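Local coordinates for thermostable monoacylglycerol lipase (Bacillus, PDB 4LHE), which probably hydrolyses monoacylglycerols to glycerol and free fatty acids, using an alpha/beta hydrolase fold captured here in a closed form, at residues A[22-27]-A[75-80]; A[96-101]-A[171-176]; A[102-107]-A[121-126]; A[176-181]-A[204-209]. All coordinates share one frame; numbering follows the deposited sequence.

Interaction 1. Residues A[22-27]-A[75-80]; sequences GVLLVH and ASVEEG
Val77 is the hub here: its two methyls meet Leu24 and Val26, and against each of those side chains it is turned at roughly a right angle. CG1 of Val77 lies anti to its own backbone N (chi1 -178°) and lodges between the strand residues, 3.8 Å from Leu24 CD2 and 4.1 Å from Val26 CG2. The other branch, CG2, reaches down the strand to Val26 CG1 at 3.7 Å. Leu24 forks over the helix. While CD2 goes to Val77, CD1 drops onto the bare main chain of Gly80, 3.7 Å from Gly80 C, where there is no side chain to hold it off. No hydrogen bond crosses the interface, which is buried and held by van der Waals packing alone. The short axes of 22-26 and 75-80 run almost antiparallel, at 166°, with a closest approach of 9.4 Å. Leu24 and Val26 face the helical layer made by 70-87 and 98-109, where Leu102, Thr103 and Leu106 also pack, whereas Val23 and Leu25 face helix 37-45 on the other side of the sheet, in which strand 21-26 lies between 49-52 and 90-96.

Interaction 2. Residues A[96-101]-A[171-176]; sequences LSMGGT and ARLMAQ. With SO4 (sulfate ion), chain D.
Leu173 is the side chain on which the snug part of this contact turns, because Met98 and Thr101 both lean on it. Thr101 CG2 lies 4.0 Å from Leu173 CG, the two side chains sliding past each other in opposite directions. Met98 instead crosses Leu173 at about a right angle, with its CG 4.1 Å from Leu173 CD2 and its SD equally near that methyl. An extended start to the Met98 chain (chi1 -167°, chi2 -174°) carries CG and SD out to the leucine, and the bend that follows at chi3 only turns the terminal CE. Around this buried patch Phe70, Leu102 and Tyr105 also press on Leu173. Thr101 splits its duties: the methyl serves the packing, while OG1 goes to Ala122 O in a hydrogen bond that the model makes doubtfully short.

The fit slackens toward Met174, whose CG is 4.4 Å from Thr101 CG2, and beyond it the outer face of helix 164-179, with Arg172 and Ala175, is exposed. At the other end lies the polar, partly exposed Ser97. Its OG donates to sulfate O4 at 2.8 Å, and Met98 N adds a weak bond to the same oxygen at 3.3 Å. Phe29 N, Thr30 N and His226 NE2 also bind this ion, which probably came from the crystallisation liquor. Ser97, with phi 51° on a sharp turn between strand 90-96 and helix 98-109, is consistent with the nucleophile elbow of an alpha/beta hydrolase, and the sulfate probably sits in or beside the oxyanion hole.

Interaction 3. Residues A[102-107]-A[121-126]; sequences LTLYLA and AAVDIP
Leu104 meets Ala121 and Val123 with no ring or other flat side chain between them. The aromatic group of this helix turn, Tyr105, is directed elsewhere: its ring is stacked with that of His109, and its side chain touches Gln176 and Thr177 of helix 164-179. What remains is a small methyl-to-methyl contact made by one branch of Leu104. CD1 stands 3.8 Å from Val123 CG2 and 4.1 Å from Ala121 CB, so a single methyl touches both loop residues. The first torsion of Leu104 (chi1 -65°) sets CG beside the backbone N, which helps bring CD1 against both partners; the leucine crosses Val123 at about a right angle.

In the alpha/beta hydrolase fold, helix 98-109 follows the turn that bears the presumed nucleophile after strand 90-96 and leads on to the next parallel strand, 115-119; residues 121-126 are the loop leaving that strand. The contact therefore folds the loop back against the helix of its own beta-alpha-beta crossover. Helix 202-210 packs on the same cluster, with Ile207 touching Leu104, Ala121 and Val123. Asn203 of that helix takes hydrogen bonds at OD1 from Val123 N and Asp124 N.

Interaction 4. Residues A[176-181]-A[204-209]; sequences QTKAKL and ADIIFQ
Leu181 makes the main van der Waals contact, pushing one methyl against the backbone of the facing helix rather than into its side chains. With CG anti to the carbonyl carbon (chi1 -73°), its CD1 comes to 3.6 Å from Ile206 O and 4.0 Å from Ile207 CA, while Ile206 CG2 is a slacker apolar neighbour at 4.4 Å. Ile206 offers that same CG2 to a second partner: CE of Lys178 passes it at 4.1 Å, the lysine chain running extended and slanting across the isoleucine. Ile207 contributes to the buried side, where Ala121 and Val123 also pack on it.

Polar interactions do not bridge the two segments; no hydrogen bond or salt bridge joins them. Lys178 spends its aliphatic length on Ile206 and sends NZ to Asp124 OD2 in a long, weak ion pair; both Lys178 and Ile206 are partly exposed. Within 176-181 the main chain bonds Lys180 N to Thr177 O, and Leu181 N makes a weak bond to Lys178 O.

Helix 202-210 links the parallel strands 188-193 and 216-221, on which Ala204 and Phe208 rest. The C-terminal part of 164-179 and the residues that follow it lean on this helix, an arrangement consistent with the alpha/beta hydrolase fold, in which helices connect and flank the parallel strands of the central sheet.

How the interactions relate
Interactions 1, 2 and 3 are buried near the middle of the chain, whereas interaction 4, whose centre lies about 15 Å from the centre of the chain, is partly open. Helix 98-109 serves both 2 and 3, and its Leu102 and Leu106 carry the packing on to interaction 1. Helix 164-179 serves 2 and 4, which share Gln176. Interactions 1 and 4 do not touch. Chemistry follows place: 1 and 3 rest on aliphatic side chains, in 1 partly against a glycine backbone, 2 joins an apolar patch to a polar anion site at the presumed nucleophile, and 4 mixes aliphatic packing with a lysine whose charge looks to Asp124 in the loop of interaction 3.

Interaction 1. Residues A[22-27]-A[75-80]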
loop_
_atom_site.group_PDB
_atom_site.type_symbol
_atom_site.label_atom_id
_atom_site.label_comp_id
_atom_site.label_asym_id
_atom_site.label_seq_id
_atom_site.Cartn_x
_atom_site.Cartn_y
_atom_site.Cartn_z
ATOM N N GLY A 22 13.279 -9.015 -6.755
ATOM C CA GLY A 22 12.676 -7.691 -6.831
ATOM C C GLY A 22 11.641 -7.412 -5.759
ATOM O O GLY A 22 10.943 -8.312 -5.302
ATOM N N VAL A 23 11.563 -6.159 -5.328
ATOM C CA VAL A 23 10.501 -5.753 -4.426
ATOM C C VAL A 23 9.707 -4.587 -5.027
ATOM O O VAL A 23 10.269 -3.529 -5.340
ATOM C CB VAL A 23 11.024 -5.350 -3.028
ATOM C CG1 VAL A 23 9.851 -5.123 -2.105
ATOM C CG2 VAL A 23 11.911 -6.437 -2.444
ATOM N N LEU A 24 8.402 -4.799 -5.182
ATOM C CA LEU A 24 7.470 -3.742 -5.585
ATOM C C LEU A 24 6.888 -3.144 -4.304
ATOM O O LEU A 24 6.376 -3.894 -3.456
ATOM C CB LEU A 24 6.333 -4.362 -6.406
ATOM C CG LEU A 24 5.263 -3.424 -6.947
ATOM C CD1 LEU A 24 5.883 -2.498 -7.925
ATOM C CD2 LEU A 24 4.122 -4.211 -7.609
ATOM N N LEU A 25 6.959 -1.819 -4.149
ATOM C CA LEU A 25 6.375 -1.165 -2.966
ATOM C C LEU A 25 5.210 -0.237 -3.326
ATOM O O LEU A 25 5.350 0.643 -4.180
ATOM C CB LEU A 25 7.437 -0.374 -2.205
ATOM C CG LEU A 25 8.632 -1.160 -1.660
ATOM C CD1 LEU A 25 9.749 -1.209 -2.688
ATOM C CD2 LEU A 25 9.143 -0.523 -0.371
ATOM N N VAL A 26 4.067 -0.428 -2.678
ATOM C CA VAL A 26 2.868 0.294 -3.078
ATOM C C VAL A 26 2.387 1.231 -1.979
ATOM O O VAL A 26 1.970 0.771 -0.909
ATOM C CB VAL A 26 1.741 -0.667 -3.488
ATOM C CG1 VAL A 26 0.659 0.094 -4.260
ATOM C CG2 VAL A 26 2.296 -1.811 -4.366
ATOM N N HIS A 27 2.434 2.538 -2.251
ATOM C CA HIS A 27 1.985 3.538 -1.273
ATOM C C HIS A 27 0.464 3.557 -1.182
ATOM O O HIS A 27 -0.208 2.851 -1.944
ATOM C CB HIS A 27 2.568 4.937 -1.552
ATOM C CG HIS A 27 2.062 5.601 -2.808
ATOM N ND1 HIS A 27 0.872 6.299 -2.854
ATOM C CD2 HIS A 27 2.615 5.725 -4.036
ATOM C CE1 HIS A 27 0.709 6.806 -4.065
ATOM N NE2 HIS A 27 1.751 6.477 -4.804
ATOM N N ALA A 75 -3.550 -0.054 -12.676
ATOM C CA ALA A 75 -2.671 0.042 -13.827
ATOM C C ALA A 75 -1.272 0.511 -13.414
ATOM O O ALA A 75 -0.284 -0.026 -13.902
ATOM C CB ALA A 75 -3.263 0.943 -14.894
ATOM N N SER A 76 -1.185 1.494 -12.512
ATOM C CA SER A 76 0.116 1.976 -12.030
ATOM C C SER A 76 0.898 0.855 -11.388
ATOM O O SER A 76 2.096 0.735 -11.601
ATOM C CB SER A 76 -0.055 3.078 -10.979
ATOM O OG SER A 76 -0.635 4.232 -11.531
ATOM N N VAL A 77 0.218 0.055 -10.571
ATOM C CA VAL A 77 0.861 -1.071 -9.895
ATOM C C VAL A 77 1.210 -2.198 -10.869
ATOM O O VAL A 77 2.256 -2.851 -10.738
ATOM C CB VAL A 77 -0.033 -1.613 -8.781
ATOM C CG1 VAL A 77 0.668 -2.733 -8.055
ATOM C CG2 VAL A 77 -0.362 -0.497 -7.812
ATOM N N GLU A 78 0.340 -2.424 -11.852
ATOM C CA GLU A 78 0.589 -3.466 -12.857
ATOM C C GLU A 78 1.831 -3.174 -13.679
ATOM O O GLU A 78 2.597 -4.083 -14.007
ATOM C CB GLU A 78 -0.604 -3.606 -13.805
ATOM C CG GLU A 78 -1.736 -4.459 -13.264
ATOM C CD GLU A 78 -1.437 -5.950 -13.325
ATOM O OE1 GLU A 78 -0.320 -6.344 -13.753
ATOM O OE2 GLU A 78 -2.341 -6.730 -12.949
ATOM N N GLU A 79 1.996 -1.900 -14.030
ATOM C CA GLU A 79 3.149 -1.392 -14.782
ATOM C C GLU A 79 4.419 -1.485 -13.940
ATOM O O GLU A 79 5.514 -1.723 -14.469
ATOM C CB GLU A 79 2.875 0.060 -15.199
ATOM C CG GLU A 79 4.092 0.886 -15.579
ATOM C CD GLU A 79 3.730 2.315 -15.984
ATOM O OE1 GLU A 79 3.914 2.666 -17.167
ATOM O OE2 GLU A 79 3.272 3.090 -15.119
ATOM N N GLY A 80 4.287 -1.308 -12.627
ATOM C CA GLY A 80 5.426 -1.524 -11.744
ATOM C C GLY A 80 5.807 -2.994 -11.630
ATOM O O GLY A 80 6.987 -3.351 -11.611
#

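Interaction 2. Residues A[96-101]-A[171-176]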
loop_
_atom_site.group_PDB
_atom_site.type_symbol
_atom_site.label_atom_id
_atom_site.label_comp_id
_atom_site.label_asym_id
_atom_site.label_seq_id
_atom_site.Cartn_x
_atom_site.Cartn_y
_atom_site.Cartn_z
ATOM N N LEU A 96 1.455 -0.149 1.898
ATOM C CA LEU A 96 0.798 0.417 3.065
ATOM C C LEU A 96 -0.682 0.721 2.816
ATOM O O LEU A 96 -1.031 1.371 1.830
ATOM C CB LEU A 96 1.514 1.706 3.467
ATOM C CG LEU A 96 0.875 2.511 4.591
ATOM C CD1 LEU A 96 0.941 1.734 5.910
ATOM C CD2 LEU A 96 1.583 3.857 4.702
ATOM N N SER A 97 -1.546 0.260 3.717
ATOM C CA SER A 97 -2.965 0.598 3.653
ATOM C C SER A 97 -3.413 0.276 2.224
ATOM O O SER A 97 -3.043 -0.792 1.715
ATOM C CB SER A 97 -3.188 2.049 4.050
ATOM O OG SER A 97 -4.580 2.289 4.246
ATOM N N MET A 98 -4.170 1.159 1.555
ATOM C CA MET A 98 -4.510 0.910 0.141
ATOM C C MET A 98 -3.411 0.249 -0.708
ATOM O O MET A 98 -3.689 -0.515 -1.640
ATOM C CB MET A 98 -5.053 2.140 -0.606
ATOM C CG MET A 98 -5.695 1.766 -1.953
ATOM S SD MET A 98 -6.240 3.090 -3.064
ATOM C CE MET A 98 -4.673 3.692 -3.656
ATOM N N GLY A 99 -2.156 0.540 -0.395
ATOM C CA GLY A 99 -1.072 -0.133 -1.104
ATOM C C GLY A 99 -1.060 -1.594 -0.707
ATOM O O GLY A 99 -0.622 -2.475 -1.474
ATOM N N GLY A 100 -1.543 -1.863 0.503
ATOM C CA GLY A 100 -1.730 -3.237 0.959
ATOM C C GLY A 100 -2.909 -3.908 0.284
ATOM O O GLY A 100 -2.883 -5.109 0.009
ATOM N N THR A 101 -3.953 -3.134 0.004
ATOM C CA THR A 101 -5.082 -3.665 -0.743
ATOM C C THR A 101 -4.623 -4.031 -2.158
ATOM O O THR A 101 -5.007 -5.073 -2.708
ATOM C CB THR A 101 -6.224 -2.639 -0.818
ATOM O OG1 THR A 101 -6.557 -2.193 0.505
ATOM C CG2 THR A 101 -7.451 -3.257 -1.468
ATOM N N ALA A 171 -13.729 2.007 -2.209
ATOM C CA ALA A 171 -14.646 1.012 -1.661
ATOM C C ALA A 171 -14.840 -0.123 -2.661
ATOM O O ALA A 171 -14.942 -1.294 -2.279
ATOM C CB ALA A 171 -15.980 1.659 -1.319
ATOM N N ARG A 172 -14.894 0.223 -3.944
ATOM C CA ARG A 172 -15.009 -0.779 -5.003
ATOM C C ARG A 172 -13.776 -1.670 -5.120
ATOM O O ARG A 172 -13.892 -2.877 -5.333
ATOM C CB ARG A 172 -15.292 -0.116 -6.345
ATOM C CG ARG A 172 -16.700 0.448 -6.462
ATOM C CD ARG A 172 -17.166 0.438 -7.906
ATOM N NE ARG A 172 -16.543 1.491 -8.690
ATOM C CZ ARG A 172 -16.361 1.436 -10.006
ATOM N NH1 ARG A 172 -16.733 0.362 -10.685
ATOM N NH2 ARG A 172 -15.788 2.453 -10.637
ATOM N N LEU A 173 -12.600 -1.060 -5.015
ATOM C CA LEU A 173 -11.346 -1.807 -4.982
ATOM C C LEU A 173 -11.300 -2.779 -3.802
ATOM O O LEU A 173 -10.885 -3.925 -3.968
ATOM C CB LEU A 173 -10.158 -0.839 -4.921
ATOM C CG LEU A 173 -8.762 -1.451 -4.798
ATOM C CD1 LEU A 173 -8.527 -2.393 -5.933
ATOM C CD2 LEU A 173 -7.703 -0.362 -4.775
ATOM N N MET A 174 -11.716 -2.337 -2.618
ATOM C CA MET A 174 -11.687 -3.221 -1.450
ATOM C C MET A 174 -12.633 -4.421 -1.631
ATOM O O MET A 174 -12.336 -5.532 -1.181
ATOM C CB MET A 174 -12.018 -2.460 -0.161
ATOM C CG MET A 174 -11.035 -1.343 0.201
ATOM S SD MET A 174 -11.438 -0.668 1.819
ATOM C CE MET A 174 -10.540 0.869 1.823
ATOM N N ALA A 175 -13.754 -4.193 -2.315
ATOM C CA ALA A 175 -14.758 -5.237 -2.525
ATOM C C ALA A 175 -14.233 -6.318 -3.449
ATOM O O ALA A 175 -14.322 -7.503 -3.137
ATOM C CB ALA A 175 -16.046 -4.634 -3.094
ATOM N N GLN A 176 -13.719 -5.907 -4.603
ATOM C CA GLN A 176 -13.183 -6.842 -5.579
ATOM C C GLN A 176 -11.969 -7.573 -4.989
ATOM O O GLN A 176 -11.676 -8.707 -5.383
ATOM C CB GLN A 176 -12.803 -6.095 -6.874
ATOM C CG GLN A 176 -12.979 -6.898 -8.167
ATOM C CD GLN A 176 -12.145 -6.355 -9.335
ATOM O OE1 GLN A 176 -11.304 -7.067 -9.903
ATOM N NE2 GLN A 176 -12.383 -5.096 -9.703
HETATM S S SO4 D . -3.820 5.403 3.326
HETATM O O1 SO4 D . -4.077 6.690 2.685
HETATM O O2 SO4 D . -2.384 5.292 3.658
HETATM O O3 SO4 D . -4.594 5.323 4.566
HETATM O O4 SO4 D . -4.268 4.353 2.407
#

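Interaction 3. Residues A[102-107]-A[121-126]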
loop_
_atom_site.group_PDB
_atom_site.type_symbol
_atom_site.label_atom_id
_atom_site.label_comp_id
_atom_site.label_asym_id
_atom_site.label_seq_id
_atom_site.Cartn_x
_atom_site.Cartn_y
_atom_site.Cartn_z
ATOM N N LEU A 102 -3.790 -3.169 -2.734
ATOM C CA LEU A 102 -3.321 -3.324 -4.107
ATOM C C LEU A 102 -2.311 -4.438 -4.210
ATOM O O LEU A 102 -2.139 -5.028 -5.276
ATOM C CB LEU A 102 -2.700 -2.017 -4.593
ATOM C CG LEU A 102 -3.742 -0.957 -4.947
ATOM C CD1 LEU A 102 -3.081 0.394 -5.071
ATOM C CD2 LEU A 102 -4.414 -1.364 -6.276
ATOM N N THR A 103 -1.630 -4.703 -3.092
ATOM C CA THR A 103 -0.697 -5.811 -2.994
ATOM C C THR A 103 -1.481 -7.123 -3.012
ATOM O O THR A 103 -1.134 -8.060 -3.748
ATOM C CB THR A 103 0.139 -5.711 -1.703
ATOM O OG1 THR A 103 1.046 -4.609 -1.822
ATOM C CG2 THR A 103 0.938 -7.001 -1.475
ATOM N N LEU A 104 -2.535 -7.183 -2.200
ATOM C CA LEU A 104 -3.423 -8.336 -2.177
ATOM C C LEU A 104 -4.009 -8.560 -3.551
ATOM O O LEU A 104 -4.028 -9.684 -4.045
ATOM C CB LEU A 104 -4.543 -8.111 -1.172
ATOM C CG LEU A 104 -4.063 -8.014 0.273
ATOM C CD1 LEU A 104 -5.123 -7.325 1.109
ATOM C CD2 LEU A 104 -3.738 -9.406 0.847
ATOM N N TYR A 105 -4.465 -7.471 -4.171
ATOM C CA TYR A 105 -5.087 -7.516 -5.494
ATOM C C TYR A 105 -4.164 -8.170 -6.502
ATOM O O TYR A 105 -4.573 -9.072 -7.237
ATOM C CB TYR A 105 -5.410 -6.089 -5.952
ATOM C CG TYR A 105 -6.176 -5.983 -7.253
ATOM C CD1 TYR A 105 -7.557 -5.872 -7.247
ATOM C CD2 TYR A 105 -5.523 -5.967 -8.485
ATOM C CE1 TYR A 105 -8.276 -5.759 -8.426
ATOM C CE2 TYR A 105 -6.235 -5.861 -9.672
ATOM C CZ TYR A 105 -7.613 -5.749 -9.629
ATOM O OH TYR A 105 -8.350 -5.636 -10.790
ATOM N N LEU A 106 -2.913 -7.714 -6.524
ATOM C CA LEU A 106 -1.931 -8.187 -7.489
ATOM C C LEU A 106 -1.594 -9.656 -7.273
ATOM O O LEU A 106 -1.367 -10.398 -8.235
ATOM C CB LEU A 106 -0.668 -7.338 -7.390
ATOM C CG LEU A 106 -0.062 -6.853 -8.695
ATOM C CD1 LEU A 106 -0.904 -5.737 -9.265
ATOM C CD2 LEU A 106 1.362 -6.381 -8.452
ATOM N N ALA A 107 -1.560 -10.077 -6.011
ATOM C CA ALA A 107 -1.289 -11.473 -5.694
ATOM C C ALA A 107 -2.431 -12.351 -6.236
ATOM O O ALA A 107 -2.196 -13.459 -6.734
ATOM C CB ALA A 107 -1.112 -11.655 -4.177
ATOM N N ALA A 121 -3.180 -3.155 5.678
ATOM C CA ALA A 121 -3.973 -3.261 4.454
ATOM C C ALA A 121 -5.461 -3.129 4.746
ATOM O O ALA A 121 -5.959 -3.646 5.756
ATOM C CB ALA A 121 -3.689 -4.571 3.743
ATOM N N ALA A 122 -6.151 -2.424 3.853
ATOM C CA ALA A 122 -7.578 -2.133 3.985
ATOM C C ALA A 122 -8.410 -3.065 3.111
ATOM O O ALA A 122 -8.219 -3.114 1.890
ATOM C CB ALA A 122 -7.838 -0.683 3.600
ATOM N N VAL A 123 -9.346 -3.784 3.733
ATOM C CA VAL A 123 -10.153 -4.794 3.041
ATOM C C VAL A 123 -11.657 -4.639 3.320
ATOM O O VAL A 123 -12.503 -4.968 2.476
ATOM C CB VAL A 123 -9.627 -6.223 3.372
ATOM C CG1 VAL A 123 -10.755 -7.213 3.535
ATOM C CG2 VAL A 123 -8.625 -6.690 2.308
ATOM N N ASP A 124 -11.986 -4.102 4.490
ATOM C CA ASP A 124 -13.380 -3.844 4.845
ATOM C C ASP A 124 -13.493 -2.658 5.816
ATOM O O ASP A 124 -13.378 -2.836 7.030
ATOM C CB ASP A 124 -13.999 -5.108 5.461
ATOM C CG ASP A 124 -15.442 -4.905 5.924
ATOM O OD1 ASP A 124 -16.200 -4.171 5.243
ATOM O OD2 ASP A 124 -15.816 -5.490 6.969
ATOM N N ILE A 125 -13.708 -1.450 5.290
ATOM C CA ILE A 125 -13.837 -0.267 6.150
ATOM C C ILE A 125 -15.294 0.159 6.343
ATOM O O ILE A 125 -15.926 0.665 5.411
ATOM C CB ILE A 125 -13.052 0.958 5.619
ATOM C CG1 ILE A 125 -11.575 0.622 5.386
ATOM C CG2 ILE A 125 -13.176 2.131 6.585
ATOM C CD1 ILE A 125 -10.704 1.863 5.203
ATOM N N PRO A 126 -15.825 -0.050 7.562
ATOM C CA PRO A 126 -17.157 0.403 7.978
ATOM C C PRO A 126 -17.330 1.890 7.712
ATOM O O PRO A 126 -18.160 2.288 6.894
ATOM C CB PRO A 126 -17.155 0.147 9.497
ATOM C CG PRO A 126 -15.698 -0.091 9.867
ATOM C CD PRO A 126 -15.127 -0.744 8.656
#

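Interaction 4. Residues A[176-181]-A[204-209]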
loop_
_atom_site.group_PDB
_atom_site.type_symbol
_atom_site.label_atom_id
_atom_site.label_comp_id
_atom_site.label_asym_id
_atom_site.label_seq_id
_atom_site.Cartn_x
_atom_site.Cartn_y
_atom_site.Cartn_z
ATOM N N GLN A 176 -13.719 -5.907 -4.603
ATOM C CA GLN A 176 -13.183 -6.842 -5.579
ATOM C C GLN A 176 -11.969 -7.573 -4.989
ATOM O O GLN A 176 -11.676 -8.707 -5.383
ATOM C CB GLN A 176 -12.803 -6.095 -6.874
ATOM C CG GLN A 176 -12.979 -6.898 -8.167
ATOM C CD GLN A 176 -12.145 -6.355 -9.335
ATOM O OE1 GLN A 176 -11.304 -7.067 -9.903
ATOM N NE2 GLN A 176 -12.383 -5.096 -9.703
ATOM N N THR A 177 -11.280 -6.939 -4.030
ATOM C CA THR A 177 -10.077 -7.536 -3.419
ATOM C C THR A 177 -10.427 -8.545 -2.332
ATOM O O THR A 177 -9.942 -9.673 -2.339
ATOM C CB THR A 177 -9.132 -6.467 -2.808
ATOM O OG1 THR A 177 -8.704 -5.557 -3.829
ATOM C CG2 THR A 177 -7.911 -7.123 -2.182
ATOM N N LYS A 178 -11.269 -8.137 -1.396
ATOM C CA LYS A 178 -11.699 -9.025 -0.326
ATOM C C LYS A 178 -12.399 -10.272 -0.876
ATOM O O LYS A 178 -12.177 -11.386 -0.397
ATOM C CB LYS A 178 -12.642 -8.275 0.602
ATOM C CG LYS A 178 -13.211 -9.116 1.720
ATOM C CD LYS A 178 -14.249 -8.292 2.451
ATOM C CE LYS A 178 -14.727 -8.963 3.718
ATOM N NZ LYS A 178 -15.279 -7.935 4.651
ATOM N N ALA A 179 -13.233 -10.075 -1.893
ATOM C CA ALA A 179 -13.967 -11.175 -2.515
ATOM C C ALA A 179 -13.031 -12.261 -3.034
ATOM O O ALA A 179 -13.355 -13.455 -2.991
ATOM C CB ALA A 179 -14.847 -10.649 -3.648
ATOM N N LYS A 180 -11.864 -11.845 -3.516
ATOM C CA LYS A 180 -10.971 -12.763 -4.196
ATOM C C LYS A 180 -9.739 -13.176 -3.395
ATOM O O LYS A 180 -8.767 -13.609 -3.996
ATOM C CB LYS A 180 -10.523 -12.158 -5.528
ATOM C CG LYS A 180 -11.644 -11.904 -6.522
ATOM C CD LYS A 180 -12.128 -13.205 -7.137
ATOM C CE LYS A 180 -13.552 -13.550 -6.697
ATOM N NZ LYS A 180 -14.585 -12.989 -7.619
ATOM N N LEU A 181 -9.779 -13.070 -2.064
ATOM C CA LEU A 181 -8.629 -13.443 -1.220
ATOM C C LEU A 181 -8.153 -14.877 -1.452
ATOM O O LEU A 181 -6.948 -15.155 -1.500
ATOM C CB LEU A 181 -8.947 -13.218 0.264
ATOM C CG LEU A 181 -8.974 -11.741 0.676
ATOM C CD1 LEU A 181 -9.369 -11.535 2.127
ATOM C CD2 LEU A 181 -7.609 -11.091 0.392
ATOM N N ALA A 204 -6.536 -7.499 9.462
ATOM C CA ALA A 204 -5.460 -8.480 9.470
ATOM C C ALA A 204 -6.018 -9.900 9.522
ATOM O O ALA A 204 -5.589 -10.786 8.767
ATOM C CB ALA A 204 -4.551 -8.231 10.648
ATOM N N ASP A 205 -6.982 -10.106 10.413
ATOM C CA ASP A 205 -7.607 -11.418 10.591
ATOM C C ASP A 205 -8.405 -11.862 9.367
ATOM O O ASP A 205 -8.355 -13.029 8.981
ATOM C CB ASP A 205 -8.479 -11.411 11.847
ATOM C CG ASP A 205 -7.672 -11.171 13.100
ATOM O OD1 ASP A 205 -6.658 -11.865 13.276
ATOM O OD2 ASP A 205 -8.034 -10.284 13.908
ATOM N N ILE A 206 -9.118 -10.926 8.746
ATOM C CA ILE A 206 -9.879 -11.207 7.527
ATOM C C ILE A 206 -8.965 -11.594 6.367
ATOM O O ILE A 206 -9.275 -12.505 5.581
ATOM C CB ILE A 206 -10.725 -9.980 7.121
ATOM C CG1 ILE A 206 -11.710 -9.637 8.249
ATOM C CG2 ILE A 206 -11.438 -10.228 5.802
ATOM C CD1 ILE A 206 -12.198 -8.178 8.259
ATOM N N ILE A 207 -7.841 -10.890 6.255
ATOM C CA ILE A 207 -6.836 -11.226 5.256
ATOM C C ILE A 207 -6.285 -12.617 5.574
ATOM O O ILE A 207 -6.260 -13.498 4.711
ATOM C CB ILE A 207 -5.707 -10.159 5.233
ATOM C CG1 ILE A 207 -6.258 -8.837 4.685
ATOM C CG2 ILE A 207 -4.512 -10.645 4.405
ATOM C CD1 ILE A 207 -5.346 -7.631 4.904
ATOM N N PHE A 208 -5.894 -12.814 6.831
ATOM C CA PHE A 208 -5.301 -14.073 7.274
ATOM C C PHE A 208 -6.232 -15.277 7.027
ATOM O O PHE A 208 -5.783 -16.348 6.592
ATOM C CB PHE A 208 -4.896 -13.968 8.751
ATOM C CG PHE A 208 -4.215 -15.201 9.294
ATOM C CD1 PHE A 208 -2.826 -15.298 9.314
ATOM C CD2 PHE A 208 -4.964 -16.252 9.811
ATOM C CE1 PHE A 208 -2.202 -16.425 9.826
ATOM C CE2 PHE A 208 -4.345 -17.384 10.322
ATOM C CZ PHE A 208 -2.967 -17.471 10.331
ATOM N N GLN A 209 -7.525 -15.104 7.278
ATOM C CA GLN A 209 -8.459 -16.209 7.088
ATOM C C GLN A 209 -8.822 -16.393 5.620
ATOM O O GLN A 209 -8.977 -17.522 5.150
ATOM C CB GLN A 209 -9.715 -16.036 7.962
ATOM C CG GLN A 209 -9.452 -15.956 9.480
ATOM C CD GLN A 209 -8.712 -17.174 10.057
ATOM O OE1 GLN A 209 -8.582 -18.219 9.408
ATOM N NE2 GLN A 209 -8.227 -17.036 11.292
#